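Local coordinates for nitrate transport protein (Xanthomonas axonopodis pv. citri, PDB 3KSX), which probably binds alkanesulfonates in the periplasm and delivers them to an uptake transporter, and is captured here with the buffer MOPS bound, at residues L42-Q47 against A247-T252; I88-A93 against G211-S216; D99-G104 against R219-W224; L145-L150 against Y295-L300; T161-S166 against G177-W182. One frame throughout, in Å; residues are numbered along the deposited sequence.

How the interactions relate
From the N terminus, 42-47 opens the first loop, which interaction 1 closes at 247-252, joining helices 40-48 and 246-257 of the first lobe. Interactions 2 and 3 both fall within it. Their loops start at 88-93 and 99-104 and end at 211-216 and 219-224, so the two cross. They meet on neighbouring strands of the first-lobe sheet, where Ser216 O and Phe214 O probably accept hydrogen bonds from Leu101 N and Val103 N. Interaction 4 crosses interactions 1, 2 and 3. It links helix 141-152 of the second lobe to the end of helix 281-296, which packs on the first. Interaction 5 closes a short second-lobe loop, inside the spans of all the others.

Interaction 1: residues L42-Q47 against A247-T252; sequences LVLAKQ and AGSIKT
Leu44 carries the contact and splits its two methyls between Ser249 and Thr252. The apolar part is Leu44 CD2 against Thr252 CG2, at 3.7 Å. The two side chains cross at a slant. The Thr252 methyl is turned away from its own backbone N, on the side where Leu44 comes in. Gln47 touches the same methyl more loosely: its CB is 4.5 Å from Thr252 CG2, while its amide end leads away.

The second kind is methyl against hydroxyl. Leu44 CD1 sits 3.3 Å from Ser249 OG, a close van der Waals approach. The hydroxyl bonds elsewhere, to Asp245 O in the short link just before helix 246-257, with Leu241 O of helix 225-244 as a weak second partner. Its polar demand is thus met next to the leucine.

The axes of the two short helical segments come within 10.9 Å and are nearly perpendicular, at 87°. Leu44 reaches across this steep crossing to touch both Ser249 and Thr252. Val43 and Leu44 also touch Leu253 farther along helix 246-257, and Leu44 meets Leu241. The contact belongs to the helical layer over the first lobe of a periplasmic binding protein fold.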
# COMPACT_ATOMS: atom_id res chain seq x y z
N LEU A 42 2.27 -6.42 9.12
CA LEU A 42 3.50 -5.78 9.63
C LEU A 42 3.30 -5.33 11.04
O LEU A 42 4.23 -5.35 11.86
CB LEU A 42 3.91 -4.61 8.74
CG LEU A 42 4.15 -5.00 7.27
CD1 LEU A 42 4.80 -3.88 6.53
CD2 LEU A 42 5.01 -6.24 7.19
N VAL A 43 2.08 -4.84 11.31
CA VAL A 43 1.65 -4.55 12.69
C VAL A 43 1.84 -5.80 13.56
O VAL A 43 2.40 -5.70 14.68
CB VAL A 43 0.16 -3.94 12.79
CG1 VAL A 43 -0.29 -3.78 14.23
CG2 VAL A 43 0.05 -2.57 12.05
N LEU A 44 1.40 -6.98 13.08
CA LEU A 44 1.62 -8.21 13.86
C LEU A 44 3.09 -8.55 14.00
O LEU A 44 3.51 -8.91 15.10
CB LEU A 44 0.86 -9.41 13.32
CG LEU A 44 -0.62 -9.23 13.63
CD1 LEU A 44 -1.32 -10.34 12.97
CD2 LEU A 44 -0.96 -9.14 15.14
N ALA A 45 3.84 -8.48 12.91
CA ALA A 45 5.29 -8.67 13.00
C ALA A 45 5.92 -7.76 14.03
O ALA A 45 6.71 -8.20 14.83
CB ALA A 45 5.98 -8.56 11.62
N LYS A 46 5.56 -6.48 14.00
CA LYS A 46 6.03 -5.52 14.98
C LYS A 46 5.66 -5.98 16.40
O LYS A 46 6.53 -6.12 17.26
CB LYS A 46 5.54 -4.10 14.65
CG LYS A 46 6.05 -3.02 15.58
CD LYS A 46 5.68 -1.60 15.10
CE LYS A 46 6.08 -0.58 16.16
NZ LYS A 46 5.79 -1.03 17.56
N GLN A 47 4.38 -6.26 16.66
CA GLN A 47 3.98 -6.49 18.02
C GLN A 47 4.49 -7.82 18.54
O GLN A 47 4.81 -7.93 19.76
CB GLN A 47 2.47 -6.35 18.24
CG GLN A 47 1.79 -5.09 17.68
CD GLN A 47 2.59 -3.78 17.87
OE1 GLN A 47 3.11 -3.50 18.95
NE2 GLN A 47 2.67 -2.97 16.79
N ALA A 247 -8.39 -15.39 15.51
CA ALA A 247 -9.00 -14.72 16.68
C ALA A 247 -8.00 -13.86 17.44
O ALA A 247 -8.32 -12.75 17.86
CB ALA A 247 -9.69 -15.72 17.60
N GLY A 248 -6.78 -14.39 17.60
CA GLY A 248 -5.69 -13.73 18.29
C GLY A 248 -5.36 -12.47 17.52
O GLY A 248 -5.26 -11.40 18.12
N SER A 249 -5.22 -12.59 16.20
CA SER A 249 -4.92 -11.46 15.32
C SER A 249 -5.95 -10.34 15.44
O SER A 249 -5.58 -9.19 15.53
CB SER A 249 -4.85 -11.91 13.87
OG SER A 249 -3.64 -12.61 13.59
N ILE A 250 -7.23 -10.67 15.41
CA ILE A 250 -8.26 -9.64 15.49
C ILE A 250 -8.12 -8.86 16.79
O ILE A 250 -8.17 -7.63 16.79
CB ILE A 250 -9.69 -10.23 15.44
CG1 ILE A 250 -9.96 -10.93 14.09
CG2 ILE A 250 -10.73 -9.17 15.74
CD1 ILE A 250 -11.12 -12.01 14.18
N LYS A 251 -7.97 -9.56 17.92
CA LYS A 251 -7.99 -8.82 19.19
C LYS A 251 -6.75 -7.95 19.30
O LYS A 251 -6.86 -6.84 19.80
CB LYS A 251 -8.19 -9.70 20.44
CG LYS A 251 -7.00 -10.59 20.80
CD LYS A 251 -6.07 -10.00 21.90
CE LYS A 251 -4.64 -10.67 21.88
NZ LYS A 251 -4.53 -12.14 21.42
N THR A 252 -5.60 -8.42 18.79
CA THR A 252 -4.34 -7.65 18.83
C THR A 252 -4.38 -6.42 17.97
O THR A 252 -4.03 -5.35 18.44
CB THR A 252 -3.09 -8.49 18.44
OG1 THR A 252 -2.97 -9.60 19.35
CG2 THR A 252 -1.81 -7.63 18.45

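Interaction 2: residues I88-A93 against G211-S216; sequences IPPLFA and GGFFLS
Pro90 of helix 88-95 packs on Leu215 and Phe213 in a beta-alpha-beta crossover of the first lobe. The helix joins the parallel strands 82-86 and 100-106. The antiparallel strand 212-217 runs between these two, and Pro90 lies over it.

The CB of Pro90 points toward the strand. It is 4.0 Å from Leu215 CD1. Pro90 CG reaches across to the other branch, 4.1 Å from Leu215 CD2. The ring thus spans the leucine fork, and the two side chains cross at about a right angle. In Leu215, chi1 of -66° sets CG beside the backbone N, and chi2 of -36° then turns the fork so that both methyls lie near the ring. Phe213 adds a looser contact, with its CD2 4.5 Å from Pro90 CG. Phe213 and Leu215 point to the same side of the strand, two residues apart.

Tyr102 of the neighbouring strand fills in beside them. It touches Pro90 and Leu215 and meets the Phe213 ring edge-to-face. Leu75 of helix 68-76 also touches Leu215.

Every group that meets across the contact is carbon. The helix is held on the sheet by buried apolar surface, while the strand's backbone bonds go to its neighbouring strands.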
# COMPACT_ATOMS: atom_id res chain seq x y z
N ILE A 88 2.28 1.75 -6.85
CA ILE A 88 2.53 3.12 -7.39
C ILE A 88 3.61 3.98 -6.73
O ILE A 88 4.36 4.71 -7.49
CB ILE A 88 1.19 3.96 -7.53
CG1 ILE A 88 0.08 3.12 -8.21
CG2 ILE A 88 1.41 5.38 -8.17
CD1 ILE A 88 0.52 2.54 -9.62
N PRO A 89 3.74 3.91 -5.38
CA PRO A 89 4.76 4.78 -4.75
C PRO A 89 6.19 4.65 -5.35
O PRO A 89 6.82 5.68 -5.68
CB PRO A 89 4.71 4.42 -3.29
CG PRO A 89 3.15 4.09 -3.07
CD PRO A 89 2.86 3.29 -4.37
N PRO A 90 6.68 3.41 -5.57
CA PRO A 90 8.00 3.30 -6.13
C PRO A 90 8.15 3.85 -7.53
O PRO A 90 9.23 4.29 -7.89
CB PRO A 90 8.35 1.81 -6.08
CG PRO A 90 7.05 1.09 -5.81
CD PRO A 90 6.11 2.10 -5.16
N LEU A 91 7.07 3.82 -8.33
CA LEU A 91 7.09 4.37 -9.68
C LEU A 91 7.29 5.89 -9.56
O LEU A 91 8.08 6.52 -10.27
CB LEU A 91 5.77 4.02 -10.38
CG LEU A 91 5.63 2.54 -10.77
CD1 LEU A 91 4.22 2.24 -11.37
CD2 LEU A 91 6.77 2.11 -11.66
N PHE A 92 6.55 6.49 -8.63
CA PHE A 92 6.73 7.94 -8.46
C PHE A 92 8.10 8.23 -7.93
O PHE A 92 8.67 9.18 -8.33
CB PHE A 92 5.65 8.54 -7.53
CG PHE A 92 4.40 8.94 -8.25
CD1 PHE A 92 3.60 7.98 -8.87
CD2 PHE A 92 3.97 10.27 -8.28
CE1 PHE A 92 2.43 8.36 -9.57
CE2 PHE A 92 2.75 10.64 -8.98
CZ PHE A 92 2.02 9.68 -9.62
N ALA A 93 8.62 7.45 -6.98
CA ALA A 93 10.01 7.64 -6.49
C ALA A 93 11.11 7.49 -7.55
O ALA A 93 11.96 8.36 -7.64
CB ALA A 93 10.28 6.71 -5.30
N GLY A 211 -0.47 -5.48 -6.97
CA GLY A 211 -0.23 -5.73 -5.54
C GLY A 211 0.74 -4.65 -5.04
O GLY A 211 0.62 -3.44 -5.38
N GLY A 212 1.66 -5.06 -4.21
CA GLY A 212 2.55 -4.04 -3.61
C GLY A 212 3.96 -4.62 -3.55
O GLY A 212 4.21 -5.76 -4.01
N PHE A 213 4.87 -3.89 -2.88
CA PHE A 213 6.28 -4.27 -2.93
C PHE A 213 6.97 -4.01 -1.61
O PHE A 213 6.49 -3.12 -0.86
CB PHE A 213 6.96 -3.52 -4.10
CG PHE A 213 6.45 -3.92 -5.45
CD1 PHE A 213 6.76 -5.18 -5.96
CD2 PHE A 213 5.59 -3.12 -6.17
CE1 PHE A 213 6.29 -5.57 -7.18
CE2 PHE A 213 5.09 -3.52 -7.41
CZ PHE A 213 5.43 -4.79 -7.90
N PHE A 214 8.02 -4.78 -1.30
CA PHE A 214 9.05 -4.34 -0.37
C PHE A 214 10.19 -3.65 -1.16
O PHE A 214 10.62 -4.20 -2.17
CB PHE A 214 9.49 -5.50 0.50
CG PHE A 214 8.66 -5.59 1.71
CD1 PHE A 214 7.38 -6.20 1.65
CD2 PHE A 214 9.06 -4.94 2.89
CE1 PHE A 214 6.52 -6.22 2.83
CE2 PHE A 214 8.27 -4.96 4.02
CZ PHE A 214 6.99 -5.58 3.99
N LEU A 215 10.53 -2.41 -0.78
CA LEU A 215 11.55 -1.55 -1.39
C LEU A 215 12.77 -1.48 -0.44
O LEU A 215 12.66 -1.49 0.78
CB LEU A 215 11.05 -0.12 -1.72
CG LEU A 215 9.95 0.01 -2.82
CD1 LEU A 215 10.15 -1.04 -3.98
CD2 LEU A 215 8.55 -0.23 -2.20
N SER A 216 13.94 -1.39 -1.02
CA SER A 216 15.13 -1.27 -0.17
C SER A 216 16.03 -0.23 -0.79
O SER A 216 15.94 0.09 -2.04
CB SER A 216 15.86 -2.61 -0.14
OG SER A 216 17.03 -2.58 0.69

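Interaction 3: residues D99-G104 against R219-W224; sequences DLLYVG and RYATAW
Leu101 and Val103 lie on strand 100-106 of the first-lobe sheet, and both meet Ala221 on the short helix 218-223. Leu101 CD1 makes the closer approach, 3.6 Å from Ala221 CB. Val103 CG1 reaches the same methyl, Ala221 CB, from farther along the strand, at 4.3 Å. Ala221 thus serves two side chains at once. In Leu101, chi1 of -73° and an extended chi2 of 175° carry CD1 to Ala221.

Helix 218-223 directly follows strand 212-217, the neighbour of strand 100-106. The chain leaves the sheet there, and the helix sets Ala221 beside the adjacent strand. Beside the contact the pairing is irregular: Val103 and Gly104 both face Phe214, a classic beta bulge. Trp311, in the C-terminal part of the chain, touches Leu101 and Val103. Asp99 OD1 forms a salt bridge with Arg218 NE, on the residue just before segment 219-224.

At the end of the helix, Trp224 packs on Tyr220. Trp224 CD1 lies 3.8 Å above one face of the Tyr220 ring, offset toward its rim. The Tyr220 hydroxyl bonds to Gln30 O, and its ring touches Phe227 and Val228 of helix 225-244.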
# COMPACT_ATOMS: atom_id res chain seq x y z
N ASP A 99 17.02 5.75 -6.20
CA ASP A 99 17.80 4.59 -6.60
C ASP A 99 17.46 3.39 -5.74
O ASP A 99 18.32 2.81 -5.03
CB ASP A 99 19.30 4.89 -6.43
CG ASP A 99 20.19 3.91 -7.20
OD1 ASP A 99 19.68 3.22 -8.11
OD2 ASP A 99 21.41 3.81 -6.89
N LEU A 100 16.20 3.03 -5.77
CA LEU A 100 15.70 1.97 -4.93
C LEU A 100 15.78 0.63 -5.63
O LEU A 100 15.92 0.58 -6.85
CB LEU A 100 14.23 2.33 -4.59
CG LEU A 100 13.28 2.59 -5.77
CD1 LEU A 100 12.72 1.23 -6.22
CD2 LEU A 100 12.09 3.37 -5.17
N LEU A 101 15.63 -0.46 -4.85
CA LEU A 101 15.45 -1.75 -5.42
C LEU A 101 14.07 -2.29 -4.99
O LEU A 101 13.64 -2.00 -3.89
CB LEU A 101 16.56 -2.69 -4.88
CG LEU A 101 17.96 -2.48 -5.43
CD1 LEU A 101 18.89 -3.45 -4.63
CD2 LEU A 101 18.05 -2.74 -6.95
N TYR A 102 13.44 -3.11 -5.84
CA TYR A 102 12.27 -3.93 -5.46
C TYR A 102 12.86 -5.22 -4.98
O TYR A 102 13.53 -5.87 -5.76
CB TYR A 102 11.45 -4.22 -6.72
CG TYR A 102 10.77 -3.03 -7.35
CD1 TYR A 102 11.48 -2.14 -8.17
CD2 TYR A 102 9.42 -2.81 -7.15
CE1 TYR A 102 10.82 -1.02 -8.83
CE2 TYR A 102 8.75 -1.75 -7.77
CZ TYR A 102 9.45 -0.83 -8.57
OH TYR A 102 8.76 0.23 -9.21
N VAL A 103 12.58 -5.67 -3.75
CA VAL A 103 13.26 -6.83 -3.20
C VAL A 103 12.20 -7.90 -2.82
O VAL A 103 12.50 -9.05 -2.44
CB VAL A 103 14.18 -6.42 -1.97
CG1 VAL A 103 15.24 -5.35 -2.42
CG2 VAL A 103 13.25 -5.86 -0.77
N GLY A 104 10.94 -7.54 -2.90
CA GLY A 104 9.89 -8.47 -2.57
C GLY A 104 8.54 -8.03 -3.07
O GLY A 104 8.34 -6.83 -3.34
N ARG A 219 22.24 0.36 -1.62
CA ARG A 219 23.40 0.05 -0.75
C ARG A 219 23.15 -1.03 0.32
O ARG A 219 23.96 -1.90 0.53
CB ARG A 219 23.90 1.31 -0.09
CG ARG A 219 24.59 2.20 -1.11
CD ARG A 219 24.98 3.57 -0.50
NE ARG A 219 26.06 4.21 -1.27
CZ ARG A 219 27.35 4.17 -0.90
NH1 ARG A 219 27.68 3.53 0.25
NH2 ARG A 219 28.31 4.79 -1.66
N TYR A 220 22.00 -0.97 0.98
CA TYR A 220 21.76 -1.89 2.09
C TYR A 220 21.55 -3.31 1.51
O TYR A 220 22.03 -4.25 2.09
CB TYR A 220 20.56 -1.43 2.91
CG TYR A 220 20.34 -2.11 4.27
CD1 TYR A 220 20.96 -1.63 5.43
CD2 TYR A 220 19.48 -3.21 4.37
CE1 TYR A 220 20.72 -2.23 6.68
CE2 TYR A 220 19.22 -3.80 5.62
CZ TYR A 220 19.81 -3.29 6.76
OH TYR A 220 19.53 -3.89 7.96
N ALA A 221 20.79 -3.43 0.41
CA ALA A 221 20.46 -4.73 -0.15
C ALA A 221 21.72 -5.38 -0.77
O ALA A 221 21.93 -6.60 -0.70
CB ALA A 221 19.31 -4.59 -1.21
N THR A 222 22.58 -4.55 -1.34
CA THR A 222 23.89 -5.00 -1.85
C THR A 222 24.79 -5.51 -0.73
O THR A 222 25.36 -6.60 -0.87
CB THR A 222 24.53 -3.88 -2.63
OG1 THR A 222 23.65 -3.67 -3.72
CG2 THR A 222 25.91 -4.27 -3.21
N ALA A 223 24.88 -4.75 0.37
CA ALA A 223 25.70 -5.15 1.55
C ALA A 223 25.20 -6.37 2.31
O ALA A 223 25.99 -7.13 2.83
CB ALA A 223 25.90 -4.02 2.49
N TRP A 224 23.89 -6.54 2.34
CA TRP A 224 23.24 -7.47 3.29
C TRP A 224 22.16 -8.25 2.62
O TRP A 224 21.05 -8.35 3.16
CB TRP A 224 22.62 -6.65 4.42
CG TRP A 224 23.60 -5.74 5.15
CD1 TRP A 224 23.61 -4.34 5.15
CD2 TRP A 224 24.73 -6.13 5.94
NE1 TRP A 224 24.64 -3.87 5.91
CE2 TRP A 224 25.35 -4.95 6.39
CE3 TRP A 224 25.25 -7.36 6.33
CZ2 TRP A 224 26.50 -4.98 7.24
CZ3 TRP A 224 26.39 -7.40 7.17
CH2 TRP A 224 26.98 -6.23 7.62

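Interaction 4: residues L145-L150 against Y295-L300; sequences LLLRVL and YAQRLL
Leu147 and Leu299 meet tip to tip, with Leu147 CD2 4.0 Å from Leu299 CD1. The other methyl of Leu147 turns to a different neighbour: Leu147 CD1 lies 4.2 Å from Gln297 CG, so the aliphatic part of the glutamine is what touches. The contact spans the two lobes of the periplasmic binding protein fold. Helix 141-152 packs on the sheet of the second lobe, through Leu145, Leu146 and Val149 on Ile115. Helix 281-296 packs against helix 88-95 of the first lobe.

The torsions set up the meeting. In Leu147, chi1 of 178° places CG away from the backbone N, and the fork then faces segment 295-300. Leu299 takes the other course, with CG anti to the carbonyl carbon (chi1 -53°).

The next shell frames the pair. Phe294, in the last turns of helix 281-296, touches both Leu147 and Leu299. Met157 also touches Leu147. From the first lobe, Phe92 CZ comes within 3.7 Å of Leu299 O.

Backbone geometry places Gln297 and Leu299 on the same side. Helix 281-296 ends in a Schellman motif with Arg298 as its C-prime residue. The positive phi of Arg298 (58°) turns the chain, and both flanking residues then point toward helix 141-152. Leu299 N bonds back to Phe294 O, and the inner bond of the motif runs from Arg298 N to Tyr295 O, at 2.9 Å.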
# COMPACT_ATOMS: atom_id res chain seq x y z
N LEU A 145 -5.93 2.77 -8.74
CA LEU A 145 -7.33 2.29 -8.70
C LEU A 145 -8.28 3.31 -9.37
O LEU A 145 -9.12 2.92 -10.23
CB LEU A 145 -7.81 2.08 -7.26
CG LEU A 145 -9.31 1.77 -7.17
CD1 LEU A 145 -9.37 0.27 -7.45
CD2 LEU A 145 -9.87 2.08 -5.80
N LEU A 146 -8.15 4.59 -8.99
CA LEU A 146 -9.00 5.62 -9.57
C LEU A 146 -8.83 5.75 -11.08
O LEU A 146 -9.81 5.78 -11.81
CB LEU A 146 -8.76 6.95 -8.84
CG LEU A 146 -9.69 8.12 -9.04
CD1 LEU A 146 -11.15 7.75 -8.84
CD2 LEU A 146 -9.23 9.23 -8.06
N LEU A 147 -7.61 5.98 -11.57
CA LEU A 147 -7.33 5.87 -12.98
C LEU A 147 -7.99 4.72 -13.73
O LEU A 147 -8.67 4.96 -14.77
CB LEU A 147 -5.80 5.87 -13.20
CG LEU A 147 -5.32 5.70 -14.62
CD1 LEU A 147 -5.76 6.93 -15.42
CD2 LEU A 147 -3.80 5.56 -14.65
N ARG A 148 -7.85 3.50 -13.23
CA ARG A 148 -8.28 2.33 -13.95
C ARG A 148 -9.82 2.22 -13.90
O ARG A 148 -10.45 1.83 -14.89
CB ARG A 148 -7.71 1.05 -13.32
CG ARG A 148 -6.13 0.83 -13.36
CD ARG A 148 -5.51 0.48 -14.70
NE ARG A 148 -6.37 -0.49 -15.39
CZ ARG A 148 -6.42 -1.80 -15.12
NH1 ARG A 148 -5.64 -2.32 -14.16
NH2 ARG A 148 -7.30 -2.55 -15.76
N VAL A 149 -10.43 2.60 -12.78
CA VAL A 149 -11.91 2.52 -12.66
C VAL A 149 -12.56 3.57 -13.56
O VAL A 149 -13.49 3.25 -14.31
CB VAL A 149 -12.32 2.66 -11.17
CG1 VAL A 149 -13.80 2.90 -10.98
CG2 VAL A 149 -11.98 1.40 -10.43
N LEU A 150 -12.08 4.80 -13.49
CA LEU A 150 -12.57 5.90 -14.30
C LEU A 150 -12.48 5.51 -15.78
O LEU A 150 -13.42 5.69 -16.57
CB LEU A 150 -11.79 7.16 -14.01
CG LEU A 150 -12.06 7.83 -12.62
CD1 LEU A 150 -11.17 9.01 -12.49
CD2 LEU A 150 -13.52 8.23 -12.54
N TYR A 295 2.80 7.15 -17.50
CA TYR A 295 3.52 8.07 -18.41
C TYR A 295 2.61 8.55 -19.59
O TYR A 295 2.58 9.76 -19.92
CB TYR A 295 4.78 7.40 -18.91
CG TYR A 295 5.58 8.34 -19.80
CD1 TYR A 295 6.09 9.54 -19.30
CD2 TYR A 295 5.78 8.05 -21.15
CE1 TYR A 295 6.80 10.42 -20.11
CE2 TYR A 295 6.49 8.93 -21.98
CZ TYR A 295 6.99 10.11 -21.44
OH TYR A 295 7.72 10.97 -22.24
N ALA A 296 1.95 7.60 -20.24
CA ALA A 296 1.02 7.79 -21.38
C ALA A 296 -0.04 8.81 -21.00
O ALA A 296 -0.41 9.64 -21.83
CB ALA A 296 0.33 6.48 -21.71
N GLN A 297 -0.55 8.69 -19.77
CA GLN A 297 -1.57 9.58 -19.20
C GLN A 297 -1.03 10.87 -18.60
O GLN A 297 -1.77 11.64 -17.97
CB GLN A 297 -2.38 8.82 -18.13
CG GLN A 297 -3.25 7.71 -18.70
CD GLN A 297 -4.26 8.18 -19.73
OE1 GLN A 297 -4.54 7.49 -20.71
NE2 GLN A 297 -4.82 9.36 -19.50
N ARG A 298 0.26 11.14 -18.82
CA ARG A 298 0.89 12.35 -18.33
C ARG A 298 0.80 12.53 -16.80
O ARG A 298 0.71 13.65 -16.27
CB ARG A 298 0.27 13.55 -19.02
CG ARG A 298 0.25 13.49 -20.54
CD ARG A 298 -0.20 14.87 -21.09
NE ARG A 298 -1.64 15.22 -20.91
CZ ARG A 298 -2.19 15.93 -19.89
NH1 ARG A 298 -1.45 16.40 -18.87
NH2 ARG A 298 -3.52 16.16 -19.90
N LEU A 299 0.84 11.41 -16.08
CA LEU A 299 0.82 11.46 -14.62
C LEU A 299 2.22 11.31 -14.00
O LEU A 299 2.39 11.49 -12.79
CB LEU A 299 -0.11 10.38 -14.09
CG LEU A 299 -1.53 10.38 -14.65
CD1 LEU A 299 -2.32 9.23 -14.15
CD2 LEU A 299 -2.24 11.67 -14.30
N LEU A 300 3.20 10.95 -14.84
CA LEU A 300 4.60 10.87 -14.46
C LEU A 300 5.35 11.64 -15.54
O LEU A 300 4.95 11.61 -16.72
CB LEU A 300 5.07 9.40 -14.46
CG LEU A 300 4.65 8.51 -13.27
CD1 LEU A 300 5.26 7.19 -13.46
CD2 LEU A 300 5.21 9.09 -12.01

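Interaction 5: residues T161-S166 against G177-W182; sequences TPLYLS and GQVDAW
Leu163 points its CB toward Val179, and the side chain closes on that residue at its tip. The closest approaches across the contact are made by CD1, while CB and CG carry it there, with CG anti to the carbonyl carbon (chi1 -47°). Leu163 CD1 is 3.6 Å from Val179 CG1 and 4.1 Å from Val179 CB. The same methyl, Leu163 CD1, lies 3.8 Å from Gln178 O, a van der Waals contact with the backbone just before the valine. The leucine and valine side chains meet at a slant, one branch on one branch.

Strands 161-164 and 181-185 run parallel on either side of strand 133-136 in the second-lobe sheet. Helix 167-175 connects them, making a beta-alpha-beta crossover. Ser166 is the N-cap of that helix, and Gly177 closes it in a Schellman motif. Ala173 of the helix touches Val179 from within the crossover.

Farther along, a water joins the two segments. It donates to Leu165 O at 2.9 Å and accepts from Trp182 NE1 at 3.0 Å. The water lies at the edge of the indole, in its plane. Ala170 and Arg171 of the helix touch the Trp182 side chain.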
# COMPACT_ATOMS: atom_id res chain seq x y z
N THR A 161 -11.74 16.26 -10.23
CA THR A 161 -10.86 17.16 -9.56
C THR A 161 -10.14 16.50 -8.38
O THR A 161 -10.81 16.19 -7.41
CB THR A 161 -11.67 18.27 -9.03
OG1 THR A 161 -12.14 18.99 -10.16
CG2 THR A 161 -10.90 19.14 -8.15
N PRO A 162 -8.79 16.29 -8.45
CA PRO A 162 -8.15 15.52 -7.32
C PRO A 162 -7.95 16.39 -6.07
O PRO A 162 -7.63 17.55 -6.16
CB PRO A 162 -6.80 15.11 -7.94
CG PRO A 162 -6.47 16.32 -8.90
CD PRO A 162 -7.82 16.49 -9.57
N LEU A 163 -8.21 15.87 -4.89
CA LEU A 163 -7.75 16.50 -3.69
C LEU A 163 -6.67 15.54 -3.12
O LEU A 163 -6.95 14.46 -2.56
CB LEU A 163 -8.93 16.77 -2.72
CG LEU A 163 -10.17 17.41 -3.33
CD1 LEU A 163 -11.34 17.39 -2.36
CD2 LEU A 163 -9.93 18.84 -3.85
N TYR A 164 -5.41 15.94 -3.32
CA TYR A 164 -4.31 15.14 -2.86
C TYR A 164 -4.16 15.23 -1.36
O TYR A 164 -3.64 16.22 -0.89
CB TYR A 164 -3.03 15.61 -3.56
CG TYR A 164 -3.07 15.49 -5.05
CD1 TYR A 164 -3.38 14.28 -5.65
CD2 TYR A 164 -2.84 16.59 -5.86
CE1 TYR A 164 -3.36 14.14 -7.03
CE2 TYR A 164 -2.87 16.46 -7.25
CZ TYR A 164 -3.12 15.25 -7.81
OH TYR A 164 -3.16 15.17 -9.16
N LEU A 165 -4.63 14.23 -0.62
CA LEU A 165 -4.64 14.25 0.82
C LEU A 165 -4.20 12.92 1.39
O LEU A 165 -4.58 11.89 0.86
CB LEU A 165 -6.06 14.52 1.30
CG LEU A 165 -6.59 15.93 0.97
CD1 LEU A 165 -8.06 15.97 1.28
CD2 LEU A 165 -5.82 17.04 1.77
N SER A 166 -3.37 12.97 2.43
CA SER A 166 -3.09 11.77 3.23
C SER A 166 -4.31 11.12 3.81
O SER A 166 -5.34 11.72 3.98
CB SER A 166 -2.08 12.12 4.36
OG SER A 166 -2.74 12.89 5.34
N GLY A 177 -17.55 17.10 4.76
CA GLY A 177 -18.42 17.33 3.58
C GLY A 177 -17.72 18.03 2.43
O GLY A 177 -18.34 18.51 1.51
N GLN A 178 -16.40 18.00 2.45
CA GLN A 178 -15.56 18.72 1.44
C GLN A 178 -15.20 17.84 0.19
O GLN A 178 -14.60 18.33 -0.75
CB GLN A 178 -14.27 19.16 2.10
CG GLN A 178 -14.51 20.13 3.30
CD GLN A 178 -13.28 20.44 4.06
OE1 GLN A 178 -12.62 19.54 4.62
NE2 GLN A 178 -12.98 21.74 4.16
N VAL A 179 -15.51 16.55 0.23
CA VAL A 179 -15.14 15.71 -0.91
C VAL A 179 -16.36 14.88 -1.38
O VAL A 179 -17.26 14.52 -0.60
CB VAL A 179 -13.96 14.75 -0.58
CG1 VAL A 179 -12.90 15.45 0.24
CG2 VAL A 179 -14.47 13.65 0.21
N ASP A 180 -16.37 14.57 -2.67
CA ASP A 180 -17.50 13.86 -3.24
C ASP A 180 -17.21 12.39 -3.18
O ASP A 180 -18.16 11.57 -3.09
CB ASP A 180 -17.68 14.37 -4.70
CG ASP A 180 -18.10 15.84 -4.77
OD1 ASP A 180 -19.14 16.24 -4.19
OD2 ASP A 180 -17.47 16.62 -5.49
N ALA A 181 -15.91 12.01 -3.24
CA ALA A 181 -15.58 10.55 -3.19
C ALA A 181 -14.17 10.43 -2.65
O ALA A 181 -13.48 11.39 -2.63
CB ALA A 181 -15.69 9.95 -4.60
N TRP A 182 -13.76 9.26 -2.15
CA TRP A 182 -12.44 9.19 -1.55
C TRP A 182 -11.89 7.87 -2.04
O TRP A 182 -12.59 6.86 -1.83
CB TRP A 182 -12.61 9.23 -0.01
CG TRP A 182 -11.32 9.09 0.79
CD1 TRP A 182 -10.00 9.34 0.35
CD2 TRP A 182 -11.23 8.77 2.14
NE1 TRP A 182 -9.11 9.11 1.40
CE2 TRP A 182 -9.87 8.76 2.51
CE3 TRP A 182 -12.21 8.44 3.12
CZ2 TRP A 182 -9.46 8.44 3.82
CZ3 TRP A 182 -11.78 8.15 4.45
CH2 TRP A 182 -10.43 8.13 4.76
O HOH W 1 -6.16 9.49 1.22